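PDB 5SWV: pentafunctional AROM polypeptide, which combines five activities of the shikimate pathway in one polypeptide, this part probably dehydrating 3-dehydroquinate and then reducing 3-dehydroshikimate to shikimate. Local coordinates for residues L58-V61 and A62-S66; L88-N91 and D92-E95; L100-S103 and A104-Y107; D113-L116 and G117-S120; I125-Q128 and H129-Y132. All blocks are in the same frame, centred on the assembly; numbering follows the deposited sequence.

Contact 1 of 5, residues L58-V61 and A62-S66; sequences LDFV and AEQIS
Phe-60 and Gln-64, one helical turn apart, lie flat against each other: the amide plane of Gln-64 is turned only 9° from the ring, stacked over one face. Both CG and CD of Gln-64 rest over the ring, and CG, 3.8 Å from the centroid of the Phe-60 ring, makes a CH-pi contact. With its CG anti to the backbone N (chi1 174°) the Phe-60 ring stands out from the helix, and the bend of Gln-64 at chi2 lays its amide over it. Glutamine suits the place: its aliphatic part packs on the aromatic face while its buried amide is satisfied by an earlier part of the chain, OE1 by the backbone N of Ile-22 and NE2 by Glu-23. A different side of the helix pairs branched side chains, Val-61 CG1 lying 4.2 Å from Ile-65 CG1, both residues also meeting Phe-78 on strand 76-79. On the exposed side Ser-66 OG folds back to donate to Ala-62 O at 2.8 Å; Ser-66 N bonds to the same oxygen from the opposite face of its plane. Beneath all this run i to i+4 bonds such as Gln-64 N to Phe-60 O, 2.9 Å, the pattern of an amphipathic alpha-helix in a beta-alpha-beta unit of a TIM barrel.

Contact 2 of 5, residues L88-N91 and D92-E95; sequences LFPN and DKEE
This is a local, largely apolar contact at the surface, where the loop leaving strand 76-79 turns into helix 94-106: Phe-89 and Pro-90 meet Lys-93 without any hydrogen bond between 88-91 and 92-95. The buried Phe-89 comes edge-on. Its CE2 lies 3.5 Å from Lys-93 O, with that oxygen in the plane of the ring, and the same ring carbon is 4.2 Å from Lys-93 CB, the two side chains crossing at about a right angle. Placing CG anti to the backbone N (chi1 -164°) carries the ring forward to this position. One face of the ring is covered by Pro-90 CD, while Ile-55 and Ile-80 pack on Phe-89 from neighbouring loops, as befits a large aromatic residue in a buried position. Pro-90 offers its own ring to the lysine: Lys-93 CD crosses it obliquely, 4.1 Å from Pro-90 CG. Asp-92 OD1 comes near the same edge of the proline, 3.8 Å from Pro-90 CB. Lys-93 occupies the N-cap position, and the following Glu-94 turns its carboxylate to Ser-119, just before helix 120-128, and Thr-122 within it, whose hydroxyls hold OE1. Chemically, lysine serves here through its hydrocarbon part, and the aryl edge, whose hydrogens are slightly positive, may be mildly favourable to a carbonyl oxygen; between the two segments the chemistry is mainly packing, and the directed bonds of Phe-89 and of the Glu-94 carboxylate come from outside them.

Contact 3 of 5, residues L100-S103 and A104-Y107; sequences LMLS and AMRY
Ser-103 is touched by two residues of the next turn, Tyr-107 through its ring and Arg-106 through its guanidinium. The Tyr-107 ring lies flat over Ser-103 O, which sits 3.3 Å above the ring plane, offset toward its rim, and Ala-104 CA meets the same face. Tyr-107 can fold back this way because its CG stands between the backbone N and the carbonyl carbon (chi1 50°). The guanidinium of Arg-106 lays one face on Ser-103 CA, its NH2 3.5 Å from that carbon; a residue as small as serine leaves room for both flat groups. On another side Leu-102 CD2 meets Met-105 CE at 3.7 Å, the flexible thioether bending at chi3 to bring its methyl there. The segments make up the C-terminal half of helix 94-106, one of the outer helices of the TIM barrel, in the crossover from strand 76-79 to strand 111-115, and the residue beyond it, Tyr-107, the first to leave helical angles. Leu-102 O accepts Arg-106 N at 3.1 Å. It also takes a weak bond from Met-105 N and another from a water, which in turn accepts from Arg-106 NE at 2.8 Å, in the guanidinium plane, and may steady the exposed arginine. Tyr-107 N reaches Ser-103 O at 3.1 Å, fixing the backbone from which the ring springs. Farther out, Ala-62 and Ile-65 of helix 58-69 press on Tyr-107, and Val-112 of strand 111-115 receives Met-101 and Met-105.

Contact 4 of 5, residues D113-L116 and G117-S120; sequences DVEL and GWSS
Trp-118 folds back on the strand end that precedes it, its N donating to Glu-115 O at 3.2 Å. The bond is fairly straight at the hydrogen (166°), yet the nitrogen stands above the carbonyl plane, 53° out of it, in the i to i+3 bond of a type I beta turn from Glu-115 to Trp-118. Gly-117 takes the exposed corner. Waters supply the second group of bonds. One accepts from Trp-118 NE1 at 3.0 Å, in the plane of the indole, and joins it to Asp-113 O and Glu-115 N, so the N-H of a buried ring is satisfied; another donates to Leu-116 O and Trp-118 O. Apolar packing is modest: Val-114 CG1 lies 4.2 Å from Trp-118 CD1 at the ring edge. Glu-115 CB lies beside the indole nitrogen, 3.8 Å from Trp-118 NE1. The carboxylates look elsewhere: Asp-113 and Glu-115 both make salt bridges with Arg-81, Glu-115 also bonding Thr-82 and Asp-113 Ser-138, while the extended chain of Glu-115 suits that reach. Ser-119 OG caps the N-terminus of helix 120-128 by bonding Thr-122 N. A strand ending in a turn and a capped helix is the beta-alpha loop of a TIM barrel, at the strands' C-terminal end, where such barrels place their active sites.

Contact 5 of 5, residues I125-Q128 and H129-Y132; sequences ILYQ and HKGY
His-129 closes back on Ile-125: the ring nitrogen ND1 donates to Ile-125 O at 2.7 Å, and the backbone N of His-129 reaches the same oxygen at 3.2 Å. One carbonyl thus takes two bonds from a single residue, and the ND1 bond restrains the rotation of the imidazole; the oxygen lies 19° out of the ring plane. With CG anti to the carbonyl carbon (chi1 -64°), the ring runs alongside Ile-125, pointing the same way, and the branch CG2 of Ile-125 is 4.1 Å from His-129 ND1. Histidine fits because it can add a second donor to a carbonyl in the last turn of the helix, while its side chain also packs against Leu-102 and Met-105 of helix 94-106. Lys-130 and Tyr-127 form a second pair, likewise side by side. The lysine chain is extended beyond CG and passes the ring at its CD1 and CE1 positions, Lys-130 CD lying 3.7 Å from Tyr-127 CD1, and its ammonium group goes on to a salt bridge with Asp-166. The methylenes therefore supply apolar cover and the charge is met beyond them. Lys-130 N donates to Tyr-127 O at 3.1 Å, approaching from above the carbonyl plane, an i to i+3 bond as the chain tightens. Such a helix end, releasing the chain through Gly-131 toward strand 134-140, is an alpha-beta loop of the TIM barrel.

How the contacts relate
All five contacts belong to the dehydroquinase-type TIM barrel and follow one another along the chain from 58 to 132. Contacts 2 and 3 sit at the two ends of helix 94-106, their centres about 16 Å apart. Contact 3 lies between helix 58-69 and helix 120-128, its centre about 10 Å from that of contact 1 and 9 Å from that of contact 5, and it packs on both. Contacts 2 and 4, centres about 11 Å apart, touch where beta-alpha loops gather, with Trp-118 CZ3 against Glu-94 CA. Contacts 1 and 4 stay separate, about 22 Å between centres. Successive beta-alpha units thus pack against one another, helix on helix and loop on helix start.

Contact 1 of 5, residues L58-V61 and A62-S66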
# COMPACT_ATOMS: atom_id res chain seq x y z
N LEU A 58 7.01 24.50 -14.39
CA LEU A 58 7.85 23.45 -13.76
C LEU A 58 7.87 23.52 -12.24
O LEU A 58 7.77 22.49 -11.57
CB LEU A 58 9.29 23.52 -14.25
CG LEU A 58 9.74 22.52 -15.31
CD1 LEU A 58 8.86 22.59 -16.55
CD2 LEU A 58 11.20 22.77 -15.66
N ASP A 59 8.03 24.72 -11.70
CA ASP A 59 8.08 24.89 -10.25
C ASP A 59 6.80 24.39 -9.58
O ASP A 59 6.85 23.66 -8.59
CB ASP A 59 8.35 26.36 -9.88
CG ASP A 59 9.78 26.80 -10.21
OD1 ASP A 59 10.72 26.00 -9.99
OD2 ASP A 59 9.97 27.94 -10.70
N PHE A 60 5.66 24.75 -10.17
CA PHE A 60 4.36 24.34 -9.65
C PHE A 60 4.15 22.82 -9.70
O PHE A 60 3.85 22.17 -8.69
CB PHE A 60 3.25 25.04 -10.43
CG PHE A 60 1.88 24.59 -10.07
CD1 PHE A 60 1.31 24.95 -8.85
CD2 PHE A 60 1.15 23.77 -10.93
CE1 PHE A 60 0.04 24.52 -8.51
CE2 PHE A 60 -0.13 23.35 -10.60
CZ PHE A 60 -0.69 23.72 -9.39
N VAL A 61 4.32 22.26 -10.89
CA VAL A 61 4.15 20.83 -11.08
C VAL A 61 5.05 20.06 -10.13
O VAL A 61 4.60 19.11 -9.52
CB VAL A 61 4.43 20.41 -12.54
CG1 VAL A 61 4.34 18.89 -12.70
CG2 VAL A 61 3.43 21.09 -13.47
N ALA A 62 6.28 20.51 -9.97
CA ALA A 62 7.20 19.89 -9.04
C ALA A 62 6.76 20.01 -7.57
O ALA A 62 6.86 19.03 -6.82
CB ALA A 62 8.58 20.48 -9.22
N GLU A 63 6.28 21.18 -7.16
CA GLU A 63 5.76 21.36 -5.78
C GLU A 63 4.61 20.41 -5.54
O GLU A 63 4.53 19.78 -4.49
CB GLU A 63 5.32 22.80 -5.52
CG GLU A 63 6.44 23.72 -5.01
CD GLU A 63 6.43 25.13 -5.61
OE1 GLU A 63 7.52 25.78 -5.60
OE2 GLU A 63 5.36 25.60 -6.09
N GLN A 64 3.74 20.28 -6.54
CA GLN A 64 2.60 19.38 -6.48
C GLN A 64 3.02 17.92 -6.34
O GLN A 64 2.53 17.23 -5.46
CB GLN A 64 1.73 19.55 -7.73
CG GLN A 64 1.07 20.91 -7.82
CD GLN A 64 -0.16 20.99 -6.97
OE1 GLN A 64 -1.21 20.50 -7.36
NE2 GLN A 64 -0.04 21.61 -5.80
N ILE A 65 3.93 17.47 -7.19
CA ILE A 65 4.38 16.08 -7.17
C ILE A 65 5.03 15.72 -5.84
O ILE A 65 4.80 14.62 -5.31
CB ILE A 65 5.36 15.75 -8.33
CG1 ILE A 65 4.67 15.90 -9.70
CG2 ILE A 65 5.94 14.33 -8.20
CD1 ILE A 65 3.36 15.16 -9.85
N SER A 66 5.86 16.61 -5.30
CA SER A 66 6.51 16.32 -4.02
C SER A 66 5.50 16.38 -2.88
O SER A 66 5.55 15.54 -1.98
CB SER A 66 7.75 17.21 -3.75
OG SER A 66 7.51 18.55 -4.10

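Contact 2 of 5, residues L88-N91 and D92-E95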
# COMPACT_ATOMS: atom_id res chain seq x y z
N LEU A 88 -6.70 17.43 -21.71
CA LEU A 88 -6.87 18.89 -21.77
C LEU A 88 -5.65 19.64 -22.26
O LEU A 88 -5.72 20.84 -22.44
CB LEU A 88 -7.24 19.43 -20.38
CG LEU A 88 -8.48 18.80 -19.70
CD1 LEU A 88 -8.68 19.34 -18.28
CD2 LEU A 88 -9.74 19.00 -20.56
N PHE A 89 -4.54 18.95 -22.47
CA PHE A 89 -3.29 19.61 -22.78
C PHE A 89 -3.28 19.90 -24.26
O PHE A 89 -3.61 19.03 -25.04
CB PHE A 89 -2.08 18.72 -22.38
CG PHE A 89 -0.77 19.46 -22.30
CD1 PHE A 89 -0.35 20.03 -21.10
CD2 PHE A 89 0.06 19.56 -23.41
CE1 PHE A 89 0.87 20.71 -21.01
CE2 PHE A 89 1.29 20.23 -23.33
CZ PHE A 89 1.69 20.81 -22.14
N PRO A 90 -2.88 21.12 -24.65
CA PRO A 90 -2.81 21.45 -26.07
C PRO A 90 -1.83 20.59 -26.85
O PRO A 90 -0.71 20.36 -26.39
CB PRO A 90 -2.33 22.89 -26.07
CG PRO A 90 -2.60 23.40 -24.69
CD PRO A 90 -2.41 22.23 -23.81
N ASN A 91 -2.23 20.12 -28.02
CA ASN A 91 -1.36 19.32 -28.88
C ASN A 91 -0.22 20.10 -29.50
O ASN A 91 0.79 19.50 -29.84
CB ASN A 91 -2.16 18.66 -30.01
CG ASN A 91 -3.07 17.57 -29.51
OD1 ASN A 91 -2.62 16.52 -29.06
ND2 ASN A 91 -4.37 17.81 -29.57
N ASP A 92 -0.39 21.41 -29.69
CA ASP A 92 0.64 22.18 -30.39
C ASP A 92 1.87 22.45 -29.52
O ASP A 92 2.89 22.82 -30.05
CB ASP A 92 0.10 23.46 -31.08
CG ASP A 92 -0.78 24.33 -30.18
OD1 ASP A 92 -0.51 24.47 -28.97
OD2 ASP A 92 -1.79 24.90 -30.68
N LYS A 93 1.77 22.22 -28.21
CA LYS A 93 2.78 22.63 -27.24
C LYS A 93 3.69 21.50 -26.78
O LYS A 93 3.80 21.19 -25.59
CB LYS A 93 2.08 23.30 -26.07
CG LYS A 93 1.71 24.73 -26.41
CD LYS A 93 0.89 25.38 -25.30
CE LYS A 93 1.30 26.84 -25.09
NZ LYS A 93 1.39 27.63 -26.36
N GLU A 94 4.36 20.89 -27.75
CA GLU A 94 5.21 19.73 -27.50
C GLU A 94 6.44 20.07 -26.68
O GLU A 94 6.82 19.30 -25.80
CB GLU A 94 5.65 19.11 -28.83
CG GLU A 94 6.59 17.93 -28.69
CD GLU A 94 6.90 17.30 -30.02
OE1 GLU A 94 8.05 17.41 -30.47
OE2 GLU A 94 6.00 16.70 -30.62
N GLU A 95 7.06 21.21 -26.97
CA GLU A 95 8.27 21.59 -26.25
C GLU A 95 7.99 21.73 -24.75
O GLU A 95 8.80 21.31 -23.91
CB GLU A 95 8.90 22.87 -26.84
CG GLU A 95 9.41 22.71 -28.28
CD GLU A 95 10.29 21.47 -28.50
OE1 GLU A 95 11.36 21.35 -27.86
OE2 GLU A 95 9.91 20.58 -29.32

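Contact 3 of 5, residues L100-S103 and A104-Y107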
# COMPACT_ATOMS: atom_id res chain seq x y z
N LEU A 100 8.34 19.35 -19.31
CA LEU A 100 7.68 18.84 -18.10
C LEU A 100 8.03 17.38 -17.83
O LEU A 100 8.30 17.02 -16.69
CB LEU A 100 6.15 19.02 -18.15
CG LEU A 100 5.63 20.42 -17.76
CD1 LEU A 100 4.22 20.68 -18.31
CD2 LEU A 100 5.65 20.64 -16.25
N MET A 101 8.04 16.57 -18.87
CA MET A 101 8.31 15.15 -18.70
C MET A 101 9.77 14.90 -18.29
O MET A 101 10.04 14.05 -17.45
CB MET A 101 7.93 14.36 -19.97
CG MET A 101 6.43 14.27 -20.19
SD MET A 101 5.93 13.36 -21.67
CE MET A 101 6.15 14.56 -22.97
N LEU A 102 10.69 15.66 -18.85
CA LEU A 102 12.09 15.61 -18.45
C LEU A 102 12.27 15.92 -16.98
O LEU A 102 13.05 15.27 -16.28
CB LEU A 102 12.92 16.59 -19.26
CG LEU A 102 13.20 16.18 -20.70
CD1 LEU A 102 13.87 17.31 -21.48
CD2 LEU A 102 14.02 14.90 -20.78
N SER A 103 11.57 16.94 -16.52
CA SER A 103 11.60 17.33 -15.11
C SER A 103 11.12 16.21 -14.18
O SER A 103 11.71 15.96 -13.12
CB SER A 103 10.78 18.60 -14.91
OG SER A 103 10.43 18.73 -13.56
N ALA A 104 10.05 15.54 -14.60
CA ALA A 104 9.47 14.44 -13.85
C ALA A 104 10.43 13.28 -13.65
O ALA A 104 10.42 12.62 -12.60
CB ALA A 104 8.21 13.95 -14.54
N MET A 105 11.23 13.02 -14.67
CA MET A 105 12.22 11.96 -14.61
C MET A 105 13.37 12.40 -13.70
O MET A 105 13.89 11.59 -12.93
CB MET A 105 12.68 11.56 -16.03
CG MET A 105 11.53 10.96 -16.84
SD MET A 105 11.71 10.57 -18.60
CE MET A 105 12.92 11.76 -19.16
N ARG A 106 13.72 13.68 -13.75
CA ARG A 106 14.73 14.21 -12.85
C ARG A 106 14.36 14.06 -11.37
O ARG A 106 15.24 13.77 -10.57
CB ARG A 106 15.10 15.68 -13.16
CG ARG A 106 16.33 15.82 -14.04
CD ARG A 106 16.67 17.28 -14.32
NE ARG A 106 15.73 17.87 -15.28
CZ ARG A 106 15.02 18.99 -15.11
NH1 ARG A 106 15.11 19.73 -14.00
NH2 ARG A 106 14.19 19.39 -16.09
N TYR A 107 13.09 14.23 -10.99
CA TYR A 107 12.71 13.99 -9.57
C TYR A 107 12.12 12.60 -9.30
O TYR A 107 11.40 12.41 -8.32
CB TYR A 107 11.90 15.15 -8.93
CG TYR A 107 10.70 15.69 -9.67
CD1 TYR A 107 9.54 14.91 -9.85
CD2 TYR A 107 10.69 17.00 -10.16
CE1 TYR A 107 8.42 15.42 -10.53
CE2 TYR A 107 9.57 17.51 -10.84
CZ TYR A 107 8.44 16.71 -11.02
OH TYR A 107 7.36 17.21 -11.69
O HOH W 1 16.00 16.41 -17.61

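Contact 4 of 5, residues D113-L116 and G117-S120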
# COMPACT_ATOMS: atom_id res chain seq x y z
N ASP A 113 3.90 8.72 -18.85
CA ASP A 113 3.12 8.43 -20.04
C ASP A 113 3.59 9.34 -21.15
O ASP A 113 3.51 10.58 -21.02
CB ASP A 113 1.63 8.64 -19.79
CG ASP A 113 0.75 8.07 -20.92
OD1 ASP A 113 0.81 8.58 -22.07
OD2 ASP A 113 -0.03 7.12 -20.65
N VAL A 114 4.06 8.73 -22.23
CA VAL A 114 4.52 9.47 -23.38
C VAL A 114 3.63 9.10 -24.56
O VAL A 114 3.67 7.99 -25.05
CB VAL A 114 5.99 9.12 -23.68
CG1 VAL A 114 6.49 9.87 -24.91
CG2 VAL A 114 6.86 9.43 -22.48
N GLU A 115 2.83 10.06 -25.01
CA GLU A 115 1.93 9.86 -26.15
C GLU A 115 2.68 9.65 -27.45
O GLU A 115 3.65 10.37 -27.76
CB GLU A 115 1.00 11.04 -26.33
CG GLU A 115 -0.01 11.19 -25.22
CD GLU A 115 -0.99 12.32 -25.47
OE1 GLU A 115 -0.87 13.00 -26.51
OE2 GLU A 115 -1.90 12.54 -24.64
N LEU A 116 2.19 8.70 -28.23
CA LEU A 116 2.79 8.39 -29.52
C LEU A 116 2.42 9.44 -30.61
O LEU A 116 2.77 9.27 -31.78
CB LEU A 116 2.41 6.95 -29.92
CG LEU A 116 3.01 5.87 -29.01
CD1 LEU A 116 2.17 4.62 -28.86
CD2 LEU A 116 4.40 5.48 -29.48
N GLY A 117 1.71 10.49 -30.22
CA GLY A 117 1.50 11.65 -31.08
C GLY A 117 2.61 12.67 -31.05
O GLY A 117 2.64 13.53 -31.90
N TRP A 118 3.51 12.58 -30.06
CA TRP A 118 4.68 13.47 -30.00
C TRP A 118 5.72 13.06 -31.05
O TRP A 118 5.81 11.88 -31.42
CB TRP A 118 5.35 13.45 -28.62
CG TRP A 118 4.50 13.84 -27.45
CD1 TRP A 118 4.30 13.11 -26.32
CD2 TRP A 118 3.79 15.07 -27.26
NE1 TRP A 118 3.50 13.80 -25.44
CE2 TRP A 118 3.16 15.00 -26.00
CE3 TRP A 118 3.61 16.21 -28.03
CZ2 TRP A 118 2.37 16.04 -25.50
CZ3 TRP A 118 2.82 17.25 -27.53
CH2 TRP A 118 2.21 17.15 -26.28
N SER A 119 6.53 14.01 -31.51
CA SER A 119 7.55 13.72 -32.51
C SER A 119 8.51 12.63 -32.02
O SER A 119 8.73 12.46 -30.82
CB SER A 119 8.35 14.98 -32.87
OG SER A 119 9.13 15.43 -31.77
N SER A 120 9.06 11.90 -32.97
CA SER A 120 10.01 10.85 -32.67
C SER A 120 11.28 11.46 -32.10
O SER A 120 11.97 10.83 -31.30
CB SER A 120 10.32 10.04 -33.93
OG SER A 120 10.74 10.88 -34.99
O HOH W 2 2.53 12.49 -22.91
O HOH W 3 5.17 10.12 -33.38

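Contact 5 of 5, residues I125-Q128 and H129-Y132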
# COMPACT_ATOMS: atom_id res chain seq x y z
N ILE A 125 14.53 11.86 -27.21
CA ILE A 125 15.12 12.69 -26.16
C ILE A 125 14.61 12.28 -24.77
O ILE A 125 15.39 12.21 -23.83
CB ILE A 125 14.83 14.17 -26.41
CG1 ILE A 125 15.66 14.65 -27.60
CG2 ILE A 125 15.15 15.01 -25.18
CD1 ILE A 125 15.14 15.94 -28.21
N LEU A 126 13.31 12.02 -24.64
CA LEU A 126 12.77 11.57 -23.36
C LEU A 126 13.30 10.20 -23.02
O LEU A 126 13.62 9.94 -21.87
CB LEU A 126 11.24 11.55 -23.37
CG LEU A 126 10.53 12.90 -23.54
CD1 LEU A 126 9.06 12.70 -23.91
CD2 LEU A 126 10.67 13.76 -22.29
N TYR A 127 13.38 9.32 -24.01
CA TYR A 127 13.97 7.98 -23.81
C TYR A 127 15.43 8.08 -23.35
O TYR A 127 15.80 7.48 -22.34
CB TYR A 127 13.85 7.14 -25.09
CG TYR A 127 14.58 5.82 -25.02
CD1 TYR A 127 14.04 4.75 -24.33
CD2 TYR A 127 15.81 5.65 -25.65
CE1 TYR A 127 14.71 3.54 -24.26
CE2 TYR A 127 16.49 4.44 -25.59
CZ TYR A 127 15.92 3.40 -24.89
OH TYR A 127 16.57 2.20 -24.81
N GLN A 128 16.24 8.87 -24.05
CA GLN A 128 17.64 9.06 -23.67
C GLN A 128 17.82 9.55 -22.21
O GLN A 128 18.80 9.20 -21.59
CB GLN A 128 18.38 10.00 -24.64
CG GLN A 128 18.50 9.51 -26.09
CD GLN A 128 19.15 8.13 -26.26
OE1 GLN A 128 20.02 7.74 -25.50
NE2 GLN A 128 18.72 7.39 -27.27
N HIS A 129 16.86 10.30 -21.67
CA HIS A 129 16.98 10.84 -20.31
C HIS A 129 16.18 10.08 -19.25
O HIS A 129 16.06 10.55 -18.14
CB HIS A 129 16.58 12.31 -20.30
CG HIS A 129 17.49 13.18 -21.11
ND1 HIS A 129 17.53 13.13 -22.49
CD2 HIS A 129 18.42 14.09 -20.73
CE1 HIS A 129 18.44 13.99 -22.93
NE2 HIS A 129 18.99 14.58 -21.88
N LYS A 130 15.68 8.89 -19.57
CA LYS A 130 14.73 8.26 -18.67
C LYS A 130 15.29 7.90 -17.31
O LYS A 130 14.59 8.05 -16.32
CB LYS A 130 14.05 7.05 -19.32
CG LYS A 130 14.90 5.81 -19.51
CD LYS A 130 14.29 4.95 -20.61
CE LYS A 130 14.59 3.46 -20.49
NZ LYS A 130 13.43 2.70 -21.07
N GLY A 131 16.54 7.44 -17.26
CA GLY A 131 17.12 6.95 -15.99
C GLY A 131 16.37 5.73 -15.48
O GLY A 131 16.20 4.76 -16.21
N TYR A 132 15.88 5.79 -14.25
CA TYR A 132 15.10 4.68 -13.67
C TYR A 132 13.62 4.72 -13.98
O TYR A 132 12.94 3.69 -13.90
CB TYR A 132 15.32 4.62 -12.16
CG TYR A 132 16.74 4.27 -11.83
CD1 TYR A 132 17.32 3.10 -12.35
CD2 TYR A 132 17.54 5.11 -11.03
CE1 TYR A 132 18.63 2.76 -12.08
CE2 TYR A 132 18.86 4.78 -10.75
CZ TYR A 132 19.40 3.60 -11.27
OH TYR A 132 20.70 3.23 -11.01